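Local atomic coordinates of putative alpha-L-fucosidase (Bacteroides thetaiotaomicron, PDB entry 3EYP), a protein that probably hydrolyses alpha-L-fucosidic linkages as a glycoside hydrolase family 29 enzyme, joining a TIM-barrel catalytic domain to a C-terminal F5/8 type C domain. Residues E346-N351 with P446-F451; M382-I387 with G420-V425; A366-T371 with V435-Q440; A335-G340 with A358-E363; L389-T394 with K416-H421. All blocks are in the same frame, centred on the assembly; numbering follows the deposited sequence.

Contact 1: E346-N351 with P446-F451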
# COMPACT_ATOMS: atom_id res chain seq x y z
N GLU A 346 12.54 16.73 21.25
CA GLU A 346 12.94 15.42 21.77
C GLU A 346 11.88 14.34 21.50
O GLU A 346 12.17 13.15 21.47
CB GLU A 346 13.24 15.46 23.28
CG GLU A 346 14.57 16.11 23.58
CD GLU A 346 14.45 17.61 23.75
OE1 GLU A 346 13.30 18.10 23.61
OE2 GLU A 346 15.50 18.27 24.01
N LYS A 347 10.65 14.78 21.29
CA LYS A 347 9.58 13.83 20.98
C LYS A 347 9.84 13.00 19.71
O LYS A 347 9.41 11.86 19.63
CB LYS A 347 8.25 14.55 20.87
CG LYS A 347 7.97 15.29 22.09
CD LYS A 347 7.88 14.38 23.29
CE LYS A 347 7.12 15.07 24.40
NZ LYS A 347 8.05 15.79 25.28
N MET A 348 10.58 13.57 18.76
CA MET A 348 10.83 12.92 17.45
C MET A 348 11.67 11.66 17.61
O MET A 348 11.86 10.82 16.68
CB MET A 348 11.56 13.89 16.49
CG MET A 348 10.66 15.08 15.92
SD MET A 348 11.43 16.16 14.66
CE MET A 348 12.17 17.53 15.62
N LEU A 349 12.17 11.53 18.83
CA LEU A 349 13.21 10.55 19.16
C LEU A 349 12.79 9.50 20.15
O LEU A 349 13.55 8.59 20.43
CB LEU A 349 14.44 11.23 19.74
CG LEU A 349 15.17 12.25 18.89
CD1 LEU A 349 16.44 12.75 19.58
CD2 LEU A 349 15.48 11.57 17.56
N ASP A 350 11.58 9.65 20.64
CA ASP A 350 11.11 8.90 21.79
C ASP A 350 10.40 7.60 21.49
O ASP A 350 9.94 6.90 22.39
CB ASP A 350 10.24 9.77 22.69
CG ASP A 350 8.86 10.03 22.11
OD1 ASP A 350 8.53 9.42 21.09
OD2 ASP A 350 8.11 10.86 22.69
N ASN A 351 10.30 7.27 20.23
CA ASN A 351 9.66 6.00 19.86
C ASN A 351 8.24 5.83 20.39
O ASN A 351 7.74 4.71 20.51
CB ASN A 351 10.48 4.84 20.38
CG ASN A 351 11.79 4.69 19.66
OD1 ASN A 351 12.81 4.33 20.25
ND2 ASN A 351 11.79 4.97 18.37
N PRO A 446 5.03 23.01 11.69
CA PRO A 446 5.33 21.56 11.63
C PRO A 446 4.72 20.74 12.75
O PRO A 446 4.54 21.20 13.87
CB PRO A 446 6.84 21.49 11.75
CG PRO A 446 7.29 22.84 12.19
CD PRO A 446 6.24 23.83 11.86
N ALA A 447 4.42 19.50 12.40
CA ALA A 447 3.95 18.49 13.35
C ALA A 447 4.53 17.15 12.96
O ALA A 447 4.07 16.54 11.99
CB ALA A 447 2.43 18.42 13.34
N ILE A 448 5.62 16.76 13.63
CA ILE A 448 6.45 15.62 13.24
C ILE A 448 6.60 14.56 14.35
O ILE A 448 7.10 14.83 15.48
CB ILE A 448 7.83 16.11 12.76
CG1 ILE A 448 7.64 17.05 11.55
CG2 ILE A 448 8.76 14.89 12.40
CD1 ILE A 448 8.73 18.07 11.34
N HIS A 449 6.19 13.35 14.00
CA HIS A 449 6.16 12.25 14.95
C HIS A 449 7.56 11.72 15.20
O HIS A 449 7.96 11.45 16.32
CB HIS A 449 5.30 11.06 14.44
CG HIS A 449 3.86 11.13 14.82
ND1 HIS A 449 3.45 11.17 16.14
CD2 HIS A 449 2.73 11.06 14.08
CE1 HIS A 449 2.13 11.21 16.18
NE2 HIS A 449 1.67 11.12 14.95
N THR A 450 8.28 11.60 14.11
CA THR A 450 9.51 10.85 14.08
C THR A 450 10.53 11.45 13.20
O THR A 450 10.24 11.90 12.10
CB THR A 450 9.24 9.36 13.59
OG1 THR A 450 8.18 8.78 14.38
CG2 THR A 450 10.50 8.51 13.66
N PHE A 451 11.76 11.44 13.69
CA PHE A 451 12.93 11.73 12.86
C PHE A 451 14.09 10.85 13.29
O PHE A 451 14.34 10.71 14.47
CB PHE A 451 13.34 13.21 12.87
CG PHE A 451 14.52 13.52 11.97
CD1 PHE A 451 14.41 13.42 10.59
CD2 PHE A 451 15.74 13.94 12.51
CE1 PHE A 451 15.48 13.71 9.81
CE2 PHE A 451 16.82 14.22 11.72
CZ PHE A 451 16.71 14.12 10.38
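Met348 O accepts a hydrogen bond from Phe451 N, 3.1 Å long and nearly straight at the hydrogen (171°). Two CA-H...O contacts flank this bond. Met348 CA approaches His449 O at 3.4 Å, and Thr450 CA approaches Met348 O at 3.5 Å, so the last turn of the 3-10 segment lies against the corner in the strand. Leu349 adds a methyl, CD2, lying against the carbonyl oxygen Phe451 O at 3.4 Å.

The apolar part belongs to Met348, which has by far the most surface buried here. With CG set beside the backbone N (chi1 -73°) and the chain straight as far as SD, the sulfur touches both Ile448 and Phe451: Met348 SD is 3.7 Å from Ile448 CG2 and 3.9 Å from Phe451 CB.

His449 and Thr450 both face Glu384 across the sheet, a classic beta bulge. His449 ND1 bonds Thr355 O and Thr450 OG1 bonds the Glu384 carboxylate, both outside the two segments. The 3-10 segment, in the loop between strands 332-335 and 357-358, thus covers strand 447-454 at its bulge, while Met348 and Phe451 both reach Leu437 on strand 434-442 of the facing sheet.

Contact 2: M382-I387 with G420-V425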
# COMPACT_ATOMS: atom_id res chain seq x y z
N MET A 382 14.73 8.81 7.93
CA MET A 382 13.26 8.71 7.87
C MET A 382 12.61 9.79 8.72
O MET A 382 13.11 10.20 9.78
CB MET A 382 12.82 7.35 8.42
CG MET A 382 11.28 7.06 8.41
SD MET A 382 10.95 5.24 8.67
CE MET A 382 11.19 5.13 10.40
N ILE A 383 11.48 10.25 8.22
CA ILE A 383 10.73 11.31 8.85
C ILE A 383 9.24 11.01 8.65
O ILE A 383 8.83 10.54 7.59
CB ILE A 383 11.19 12.69 8.25
CG1 ILE A 383 10.62 13.87 9.04
CG2 ILE A 383 10.82 12.87 6.76
CD1 ILE A 383 11.38 15.13 8.72
N GLU A 384 8.48 11.23 9.72
CA GLU A 384 7.03 10.94 9.80
C GLU A 384 6.23 12.10 10.36
O GLU A 384 6.49 12.60 11.44
CB GLU A 384 6.76 9.70 10.66
CG GLU A 384 7.47 8.46 10.17
CD GLU A 384 7.39 7.28 11.13
OE1 GLU A 384 6.93 7.43 12.28
OE2 GLU A 384 7.78 6.17 10.73
N GLU A 385 5.24 12.50 9.58
CA GLU A 385 4.33 13.59 9.91
C GLU A 385 3.11 13.08 10.65
O GLU A 385 2.73 11.88 10.57
CB GLU A 385 3.92 14.31 8.60
CG GLU A 385 3.59 15.75 8.75
CD GLU A 385 3.55 16.51 7.39
OE1 GLU A 385 3.45 15.83 6.33
OE2 GLU A 385 3.60 17.77 7.41
N VAL A 386 2.52 13.99 11.43
CA VAL A 386 1.26 13.72 12.11
C VAL A 386 0.14 13.88 11.08
O VAL A 386 -0.38 14.92 10.89
CB VAL A 386 1.04 14.72 13.34
CG1 VAL A 386 -0.29 14.42 14.06
CG2 VAL A 386 2.22 14.61 14.33
N ILE A 387 -0.22 12.79 10.43
CA ILE A 387 -1.07 12.90 9.24
C ILE A 387 -2.50 13.31 9.46
O ILE A 387 -3.13 13.88 8.60
CB ILE A 387 -0.97 11.65 8.33
CG1 ILE A 387 -1.42 10.39 9.05
CG2 ILE A 387 0.42 11.56 7.79
CD1 ILE A 387 -1.43 9.11 8.11
N GLY A 420 4.31 13.56 4.82
CA GLY A 420 3.18 12.68 5.10
C GLY A 420 3.47 11.56 6.10
O GLY A 420 4.13 11.72 7.14
N HIS A 421 2.99 10.38 5.73
CA HIS A 421 3.02 9.22 6.64
C HIS A 421 4.40 8.80 6.98
O HIS A 421 4.74 8.47 8.11
CB HIS A 421 2.23 8.01 6.01
CG HIS A 421 2.24 6.80 6.89
ND1 HIS A 421 2.88 5.64 6.53
CD2 HIS A 421 1.70 6.58 8.11
CE1 HIS A 421 2.72 4.74 7.49
NE2 HIS A 421 2.00 5.28 8.45
N LYS A 422 5.21 8.79 5.96
CA LYS A 422 6.59 8.32 6.08
C LYS A 422 7.33 8.73 4.82
O LYS A 422 6.76 8.69 3.73
CB LYS A 422 6.64 6.80 6.22
CG LYS A 422 8.03 6.25 6.61
CD LYS A 422 8.04 4.67 6.55
CE LYS A 422 6.99 4.12 7.40
NZ LYS A 422 7.41 3.92 8.84
N TRP A 423 8.56 9.21 5.01
CA TRP A 423 9.44 9.47 3.91
C TRP A 423 10.81 8.96 4.28
O TRP A 423 11.35 9.31 5.34
CB TRP A 423 9.48 10.97 3.51
CG TRP A 423 9.80 11.08 2.07
CD1 TRP A 423 11.03 10.99 1.50
CD2 TRP A 423 8.87 11.14 1.01
NE1 TRP A 423 10.93 11.06 0.12
CE2 TRP A 423 9.60 11.14 -0.20
CE3 TRP A 423 7.48 11.19 0.96
CZ2 TRP A 423 8.98 11.18 -1.43
CZ3 TRP A 423 6.86 11.29 -0.32
CH2 TRP A 423 7.61 11.25 -1.46
N ILE A 424 11.32 8.07 3.43
CA ILE A 424 12.68 7.52 3.65
C ILE A 424 13.62 8.09 2.64
O ILE A 424 13.26 8.27 1.47
CB ILE A 424 12.67 5.96 3.50
CG1 ILE A 424 11.81 5.32 4.62
CG2 ILE A 424 14.14 5.38 3.41
CD1 ILE A 424 11.46 3.83 4.38
N VAL A 425 14.83 8.37 3.07
CA VAL A 425 15.88 8.76 2.14
C VAL A 425 17.08 7.85 2.37
O VAL A 425 17.43 7.52 3.51
CB VAL A 425 16.28 10.26 2.30
CG1 VAL A 425 17.63 10.53 1.59
CG2 VAL A 425 15.15 11.14 1.73
O HOH W 1 3.09 9.26 10.20
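Met382 pairs with Ile424 as a non-hydrogen-bonded antiparallel pair, and it buries the most surface of the contact. Its CG stands anti to the backbone N (chi1 -179°), which carries SD across the Lys422 chain; SD lies 3.6 Å from Lys422 CD and 4.1 Å from Ile424 CG1. The neighbouring pair, Ile383 with Trp423, is hydrogen-bonded in both directions, with Ile383 N to Trp423 O at 3.0 Å and Trp423 N to Ile383 O at 2.9 Å.

Gly420 comes next in buried area. Glu385 holds it twice: Glu385 N donates to Gly420 O at 2.8 Å, and Gly420 N donates to Glu385 OE1 at 2.9 Å, on the anti side of that oxygen and 22° out of the carboxylate plane. The other oxygen, OE2, takes Arg392 N and Thr393 N, so both ends of the buried carboxylate are bound by backbone amides.

Ile387 CG2 packs on the Gly420-His421 peptide and CD1 on the His421 ring, which also stacks with Tyr18; a water donates to both Glu385 O and His421 O. Lys422, bent at its last two torsions, runs alongside Glu384 and forms a salt bridge from NZ to OE2 (3.0 Å); Glu384 OE1 is bound by Thr450 OG1. The short strand segments approach to 4.9 Å at 167°, which identifies neighbouring antiparallel strands, here in one sheet of the beta-sandwich expected of an F5/8 type C domain.

Contact 3: A366-T371 with V435-Q440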
# COMPACT_ATOMS: atom_id res chain seq x y z
N ALA A 366 11.29 25.64 10.91
CA ALA A 366 12.09 25.22 12.09
C ALA A 366 13.41 24.58 11.74
O ALA A 366 13.57 23.89 10.72
CB ALA A 366 11.31 24.32 12.99
N ASP A 367 14.35 24.82 12.63
CA ASP A 367 15.68 24.22 12.53
C ASP A 367 15.96 23.49 13.82
O ASP A 367 15.85 24.08 14.89
CB ASP A 367 16.75 25.28 12.35
CG ASP A 367 16.83 25.84 10.91
OD1 ASP A 367 16.40 25.18 9.93
OD2 ASP A 367 17.39 26.97 10.76
N ILE A 368 16.30 22.21 13.67
CA ILE A 368 16.59 21.28 14.75
C ILE A 368 17.96 20.64 14.61
O ILE A 368 18.33 20.06 13.57
CB ILE A 368 15.56 20.14 14.86
CG1 ILE A 368 14.09 20.67 14.87
CG2 ILE A 368 15.83 19.36 16.11
CD1 ILE A 368 13.46 20.92 13.49
N ILE A 369 18.74 20.78 15.67
CA ILE A 369 20.14 20.33 15.65
C ILE A 369 20.28 19.27 16.70
O ILE A 369 19.90 19.44 17.86
CB ILE A 369 21.13 21.51 15.89
CG1 ILE A 369 21.03 22.44 14.71
CG2 ILE A 369 22.61 21.00 16.06
CD1 ILE A 369 21.94 23.70 14.79
N PHE A 370 20.79 18.14 16.25
CA PHE A 370 21.01 17.00 17.09
C PHE A 370 22.49 16.89 17.26
O PHE A 370 23.22 16.73 16.29
CB PHE A 370 20.44 15.72 16.44
CG PHE A 370 18.98 15.80 16.10
CD1 PHE A 370 18.04 15.27 16.93
CD2 PHE A 370 18.57 16.43 14.95
CE1 PHE A 370 16.68 15.35 16.60
CE2 PHE A 370 17.22 16.52 14.62
CZ PHE A 370 16.29 15.98 15.44
N THR A 371 22.91 17.03 18.51
CA THR A 371 24.34 16.90 18.87
C THR A 371 24.59 15.57 19.55
O THR A 371 24.05 15.24 20.62
CB THR A 371 24.82 18.08 19.74
OG1 THR A 371 24.62 19.32 19.04
CG2 THR A 371 26.30 17.95 20.05
N VAL A 435 23.74 16.57 13.42
CA VAL A 435 22.76 16.49 12.33
C VAL A 435 21.75 17.59 12.48
O VAL A 435 21.16 17.78 13.56
CB VAL A 435 21.98 15.13 12.33
CG1 VAL A 435 20.84 15.11 11.21
CG2 VAL A 435 22.92 13.95 12.22
N ARG A 436 21.53 18.28 11.38
CA ARG A 436 20.51 19.32 11.32
C ARG A 436 19.32 18.98 10.43
O ARG A 436 19.47 18.65 9.25
CB ARG A 436 21.11 20.66 10.85
CG ARG A 436 20.07 21.76 10.84
CD ARG A 436 20.65 23.15 10.84
NE ARG A 436 21.23 23.55 9.57
CZ ARG A 436 21.45 24.82 9.23
NH1 ARG A 436 21.98 25.13 8.06
NH2 ARG A 436 21.09 25.79 10.05
N LEU A 437 18.14 19.14 11.01
CA LEU A 437 16.86 19.04 10.28
C LEU A 437 16.30 20.43 10.08
O LEU A 437 15.96 21.13 11.05
CB LEU A 437 15.87 18.17 11.03
CG LEU A 437 14.46 18.11 10.46
CD1 LEU A 437 14.47 17.55 8.98
CD2 LEU A 437 13.57 17.29 11.40
N ARG A 438 16.25 20.85 8.80
CA ARG A 438 15.67 22.12 8.39
C ARG A 438 14.26 21.93 7.81
O ARG A 438 14.10 21.34 6.74
CB ARG A 438 16.54 22.81 7.33
CG ARG A 438 18.08 22.89 7.64
CD ARG A 438 18.70 24.09 6.89
NE ARG A 438 18.35 25.32 7.62
CZ ARG A 438 18.70 26.56 7.27
NH1 ARG A 438 18.34 27.60 8.04
NH2 ARG A 438 19.39 26.79 6.16
N ILE A 439 13.27 22.44 8.55
CA ILE A 439 11.90 22.61 8.06
C ILE A 439 11.87 23.96 7.43
O ILE A 439 11.97 24.99 8.12
CB ILE A 439 10.82 22.51 9.20
CG1 ILE A 439 10.90 21.19 9.90
CG2 ILE A 439 9.34 22.74 8.65
CD1 ILE A 439 11.09 20.04 8.99
N GLN A 440 11.83 23.97 6.10
CA GLN A 440 12.07 25.18 5.30
C GLN A 440 10.85 25.92 4.83
O GLN A 440 10.89 27.11 4.62
CB GLN A 440 12.97 24.84 4.12
CG GLN A 440 14.33 24.52 4.61
CD GLN A 440 15.18 23.79 3.63
OE1 GLN A 440 14.85 22.68 3.18
NE2 GLN A 440 16.34 24.36 3.33
O HOH W 2 14.65 26.17 8.30
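This is a regular antiparallel strand pair, strand 366-372 beside strand 434-442, within a five-stranded sheet of the F5/8 type C domain. The segment axes approach to 4.6 Å at an angle of 169°, and three hydrogen-bonded pairs alternate with two non-hydrogen-bonded ones. Six backbone bonds follow from that register, two each in the pairs Ala366 with Ile439, Ile368 with Leu437 and Phe370 with Val435; the shortest runs from Ile439 N to Ala366 O (2.6 Å).

Apolar side chains gather on the face of Ile368 and Leu437. Ile368 CD1 meets Leu437 CD2 at 4.2 Å, the two chains lying side by side, and the edge of the Phe370 ring reaches Leu437 CB through CE2 at 4.2 Å. That face turns to the other sheet, where Phe451 meets the Phe370 ring.

The face of Asp367 and Arg438 is polar. Arg438 bends at chi3 (77°) and grips the carboxylate side-on: NE to Asp367 OD1 at 3.0 Å, NH1 to OD2 at 2.9 Å. Both oxygens lie near the guanidinium plane, but OD1 is met from above the carboxylate plane and OD2 on its syn side. Arg438 NE lies 3.5 Å above the Arg436 guanidinium, over its centre. The salt bridge of Arg436 NH2 to Asp367 OD2 is long and a matter of charge alone, with no N-H pointing at the oxygen; Glu399 and Trp407 hold Arg436 as salt-bridge and cation-pi partners. Two carboxylates, Asp367 and Glu399, pair with the two arginines, which would be expected to offset part of the repulsion between like charges.

Contact 4: A335-G340 with A358-E363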
# COMPACT_ATOMS: atom_id res chain seq x y z
N ALA A 335 16.25 23.32 19.14
CA ALA A 335 15.41 23.72 18.04
C ALA A 335 14.96 25.18 18.13
O ALA A 335 14.80 25.73 19.19
CB ALA A 335 14.17 22.81 17.97
N THR A 336 14.73 25.76 16.96
CA THR A 336 13.91 26.95 16.83
C THR A 336 12.45 26.51 16.70
O THR A 336 12.12 25.38 16.36
CB THR A 336 14.31 27.82 15.59
OG1 THR A 336 14.09 27.08 14.39
CG2 THR A 336 15.80 28.22 15.65
N ASN A 337 11.57 27.41 17.05
CA ASN A 337 10.13 27.25 16.85
C ASN A 337 9.54 26.05 17.57
O ASN A 337 8.98 25.15 16.94
CB ASN A 337 9.81 27.19 15.36
CG ASN A 337 8.32 27.32 15.08
OD1 ASN A 337 7.58 27.81 15.95
ND2 ASN A 337 7.86 26.82 13.88
N VAL A 338 9.65 26.03 18.89
CA VAL A 338 9.12 24.94 19.69
C VAL A 338 7.82 25.38 20.31
O VAL A 338 7.74 26.40 21.00
CB VAL A 338 10.07 24.50 20.78
CG1 VAL A 338 9.45 23.34 21.58
CG2 VAL A 338 11.41 24.10 20.19
N ARG A 339 6.78 24.61 20.07
CA ARG A 339 5.47 25.01 20.57
C ARG A 339 5.38 25.00 22.12
O ARG A 339 4.70 25.82 22.73
CB ARG A 339 4.39 24.12 20.01
CG ARG A 339 3.03 24.56 20.38
CD ARG A 339 2.07 23.76 19.57
NE ARG A 339 0.71 24.29 19.54
CZ ARG A 339 0.19 25.01 18.55
NH1 ARG A 339 0.91 25.32 17.50
NH2 ARG A 339 -1.07 25.40 18.62
N GLY A 340 6.04 24.04 22.73
CA GLY A 340 5.87 23.75 24.14
C GLY A 340 6.56 22.48 24.56
O GLY A 340 6.99 21.69 23.73
N ALA A 358 6.24 19.95 17.57
CA ALA A 358 5.46 20.94 16.81
C ALA A 358 5.99 22.33 17.03
O ALA A 358 6.60 22.62 18.08
CB ALA A 358 3.96 20.92 17.16
N GLY A 359 5.72 23.13 16.03
CA GLY A 359 5.98 24.55 15.99
C GLY A 359 4.80 25.38 16.42
O GLY A 359 3.74 24.90 16.80
N LYS A 360 5.08 26.67 16.50
CA LYS A 360 4.10 27.65 16.94
C LYS A 360 3.16 28.01 15.79
O LYS A 360 3.57 28.02 14.63
CB LYS A 360 4.82 28.92 17.47
CG LYS A 360 5.67 28.67 18.69
CD LYS A 360 6.42 29.93 19.12
CE LYS A 360 7.39 29.62 20.23
NZ LYS A 360 8.32 30.73 20.44
N ASP A 361 1.92 28.32 16.14
CA ASP A 361 0.91 28.71 15.15
C ASP A 361 1.48 29.78 14.24
O ASP A 361 1.96 30.86 14.68
CB ASP A 361 -0.38 29.25 15.81
CG ASP A 361 -1.19 28.19 16.53
OD1 ASP A 361 -1.02 26.98 16.28
OD2 ASP A 361 -2.05 28.59 17.37
N GLY A 362 1.41 29.48 12.96
CA GLY A 362 1.72 30.42 11.88
C GLY A 362 3.17 30.48 11.49
O GLY A 362 3.57 31.18 10.58
N GLU A 363 3.98 29.78 12.26
CA GLU A 363 5.38 29.70 11.91
C GLU A 363 5.68 28.30 11.32
O GLU A 363 5.68 27.31 12.03
CB GLU A 363 6.21 29.91 13.15
CG GLU A 363 7.64 29.75 12.82
CD GLU A 363 8.09 30.79 11.85
OE1 GLU A 363 8.42 30.41 10.69
OE2 GLU A 363 8.04 31.99 12.25
O HOH W 3 10.91 28.40 20.13
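The two loops come closest at Arg339 and Gly359, whose CA atoms are 4.6 Å apart, and Arg339 N donates to Ala358 O at 2.8 Å just before residues 360-363 fold into a type II beta turn.

Arg339 reaches along this turn in an extended chain from CG to NE. Its NH1 donates to Gly359 O at 2.9 Å, within the carbonyl plane and in the guanidinium plane. NH1 and NH2 both donate to Asp361 OD1, each at 2.8 Å and each bent to 143° at the hydrogen. This end-on grip on a single oxygen comes from one face of the carboxylate, whose plane stands 61° from that of the guanidinium, so OD1 takes both hydrogen bonds of the salt bridge.

Asn337 carries the other half of the contact. Its CG lies anti to the backbone N (chi1 -168°), placing the amide across the open end of the turn: OD1 accepts from Lys360 N at 2.8 Å, and ND2 donates to Glu363 O at 2.9 Å, from well above that carbonyl plane. ND2 also binds Lys365 O. Lys360 slides past in the opposite direction until CE is 3.3 Å from Val338 O.

At the outer end of the domain, the contact joins the exits of edge strands 332-335 and 357-358 just ahead of strand 366-372; Thr336 is bonded to Asp367 of that strand, and Gly359 to Pro446.

Contact 5: L389-T394 with K416-H421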
# COMPACT_ATOMS: atom_id res chain seq x y z
N LEU A 389 -3.25 15.67 10.97
CA LEU A 389 -3.19 17.14 11.04
C LEU A 389 -2.91 17.72 9.66
O LEU A 389 -2.84 18.94 9.47
CB LEU A 389 -2.13 17.61 12.04
CG LEU A 389 -2.53 17.42 13.51
CD1 LEU A 389 -1.49 17.99 14.45
CD2 LEU A 389 -3.93 18.03 13.77
N GLY A 390 -2.76 16.83 8.69
CA GLY A 390 -2.64 17.25 7.27
C GLY A 390 -1.23 17.30 6.77
O GLY A 390 -0.31 17.10 7.52
N HIS A 391 -1.07 17.49 5.45
CA HIS A 391 0.22 17.81 4.88
C HIS A 391 0.54 19.26 5.29
O HIS A 391 -0.04 20.24 4.78
CB HIS A 391 0.26 17.73 3.35
CG HIS A 391 0.49 16.34 2.81
ND1 HIS A 391 1.70 15.67 2.91
CD2 HIS A 391 -0.31 15.55 2.05
CE1 HIS A 391 1.60 14.50 2.29
NE2 HIS A 391 0.39 14.40 1.77
N ARG A 392 1.51 19.39 6.18
CA ARG A 392 1.84 20.71 6.76
C ARG A 392 3.13 21.24 6.22
O ARG A 392 3.21 22.33 5.72
CB ARG A 392 1.93 20.59 8.29
CG ARG A 392 0.64 20.12 8.88
CD ARG A 392 0.73 19.86 10.35
NE ARG A 392 0.66 21.08 11.14
CZ ARG A 392 -0.46 21.72 11.46
NH1 ARG A 392 -0.37 22.83 12.18
NH2 ARG A 392 -1.64 21.31 11.04
N THR A 393 4.17 20.45 6.40
CA THR A 393 5.52 20.77 5.84
C THR A 393 5.60 20.48 4.35
O THR A 393 5.08 19.46 3.86
CB THR A 393 6.62 20.02 6.63
OG1 THR A 393 6.55 20.45 8.02
CG2 THR A 393 7.99 20.26 6.01
N THR A 394 6.23 21.41 3.62
CA THR A 394 6.33 21.31 2.18
C THR A 394 7.71 21.49 1.61
O THR A 394 7.90 21.36 0.41
CB THR A 394 5.39 22.30 1.44
OG1 THR A 394 5.71 23.65 1.82
CG2 THR A 394 3.93 21.99 1.73
N LYS A 416 13.72 18.58 -0.21
CA LYS A 416 12.66 17.59 -0.30
C LYS A 416 11.34 18.28 -0.06
O LYS A 416 11.27 19.36 0.50
CB LYS A 416 12.86 16.43 0.66
CG LYS A 416 14.16 15.66 0.45
CD LYS A 416 14.39 15.35 -0.95
CE LYS A 416 13.59 14.17 -1.44
NZ LYS A 416 13.63 14.10 -2.95
N GLN A 417 10.27 17.69 -0.56
CA GLN A 417 8.96 18.35 -0.45
C GLN A 417 7.98 17.72 0.54
O GLN A 417 7.78 18.26 1.64
CB GLN A 417 8.34 18.45 -1.81
CG GLN A 417 9.06 19.35 -2.75
CD GLN A 417 8.34 19.39 -4.08
OE1 GLN A 417 7.17 19.79 -4.18
NE2 GLN A 417 9.01 18.97 -5.10
N ALA A 418 7.40 16.57 0.17
CA ALA A 418 6.43 15.87 1.07
C ALA A 418 7.10 15.13 2.19
O ALA A 418 8.25 14.67 2.10
CB ALA A 418 5.52 14.87 0.28
N ILE A 419 6.33 15.02 3.25
CA ILE A 419 6.57 14.08 4.29
C ILE A 419 5.45 13.07 4.41
O ILE A 419 5.62 11.89 4.14
CB ILE A 419 6.83 14.72 5.66
CG1 ILE A 419 8.04 15.68 5.61
CG2 ILE A 419 7.11 13.60 6.63
CD1 ILE A 419 8.31 16.47 6.93
N GLY A 420 4.31 13.56 4.82
CA GLY A 420 3.18 12.68 5.10
C GLY A 420 3.47 11.56 6.10
O GLY A 420 4.13 11.72 7.14
N HIS A 421 2.99 10.38 5.73
CA HIS A 421 3.02 9.22 6.64
C HIS A 421 4.40 8.80 6.98
O HIS A 421 4.74 8.47 8.11
CB HIS A 421 2.23 8.01 6.01
CG HIS A 421 2.24 6.80 6.89
ND1 HIS A 421 2.88 5.64 6.53
CD2 HIS A 421 1.70 6.58 8.11
CE1 HIS A 421 2.72 4.74 7.49
NE2 HIS A 421 2.00 5.28 8.45
O HOH W 4 3.97 16.79 4.04
O HOH W 5 6.22 21.81 -2.05
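His391 lays the CE1 corner of its imidazole against Gly420, CE1 to CA 3.7 Å, approaching obliquely. The side chain leaves with CG beside the backbone N (chi1 -83°), which swings the ring across toward residues 418-420 and turns ND1 to a water lying in the ring plane. That water is 2.8 Å from His391 ND1, donates to Thr393 O at 2.9 Å and accepts from Ile419 N at 3.1 Å, so one molecule bridges the histidine, the start of strand 393-401 and the facing loop. At the far side of the ring NE2 is bonded to Ala222 N, and Trp221 meets the imidazole edge-to-face; bonds at both nitrogens and this aromatic neighbour would restrict the ring's rotation.

Gly420 has a positive phi (54°), and His391 CE1 packs directly on its CA. Residues 389-392 and 416-421 are loop, the first running into strand 393-401 and the second toward strand 423-432, at one end of the F5/8 type C beta-sandwich and beside the TIM-barrel part that supplies Trp221 and Ala222.

Thr393 and Ile419 provide the apolar touch. The threonine methyl, Thr393 CG2, meets the tip of the isoleucine, Ile419 CD1, at 3.9 Å. Ile419 reaches there as an extended chain, CG1 beside the backbone N and chi2 at 175°. Farther along, Gln417 CA and Thr394 O approach in a CA-H...O contact of 3.3 Å. A second water donates both to Gln417 OE1 (3.1 Å) and to Thr394 O.

Overall arrangement
All five contacts belong to the F5/8 type C domain, and they differ with depth and position. Contacts 2 and 3 are buried strand pairings, one in each of the two facing sheets; Ile383 and Leu437 touch between them. Contact 1 lays a loop on strand 447-454, next to contact 2, and its side chains reach contact 3, bringing the Phe451 ring against that of Phe370. Contact 5, also buried, shares Gly420 and His421 with contact 2 but relies on waters and van der Waals touches where contact 2 has direct backbone bonds. Contact 4 lies nearest the surface, about 18 Å from contact 2 between centres, and depends mostly on side-chain to backbone bonds and one salt bridge.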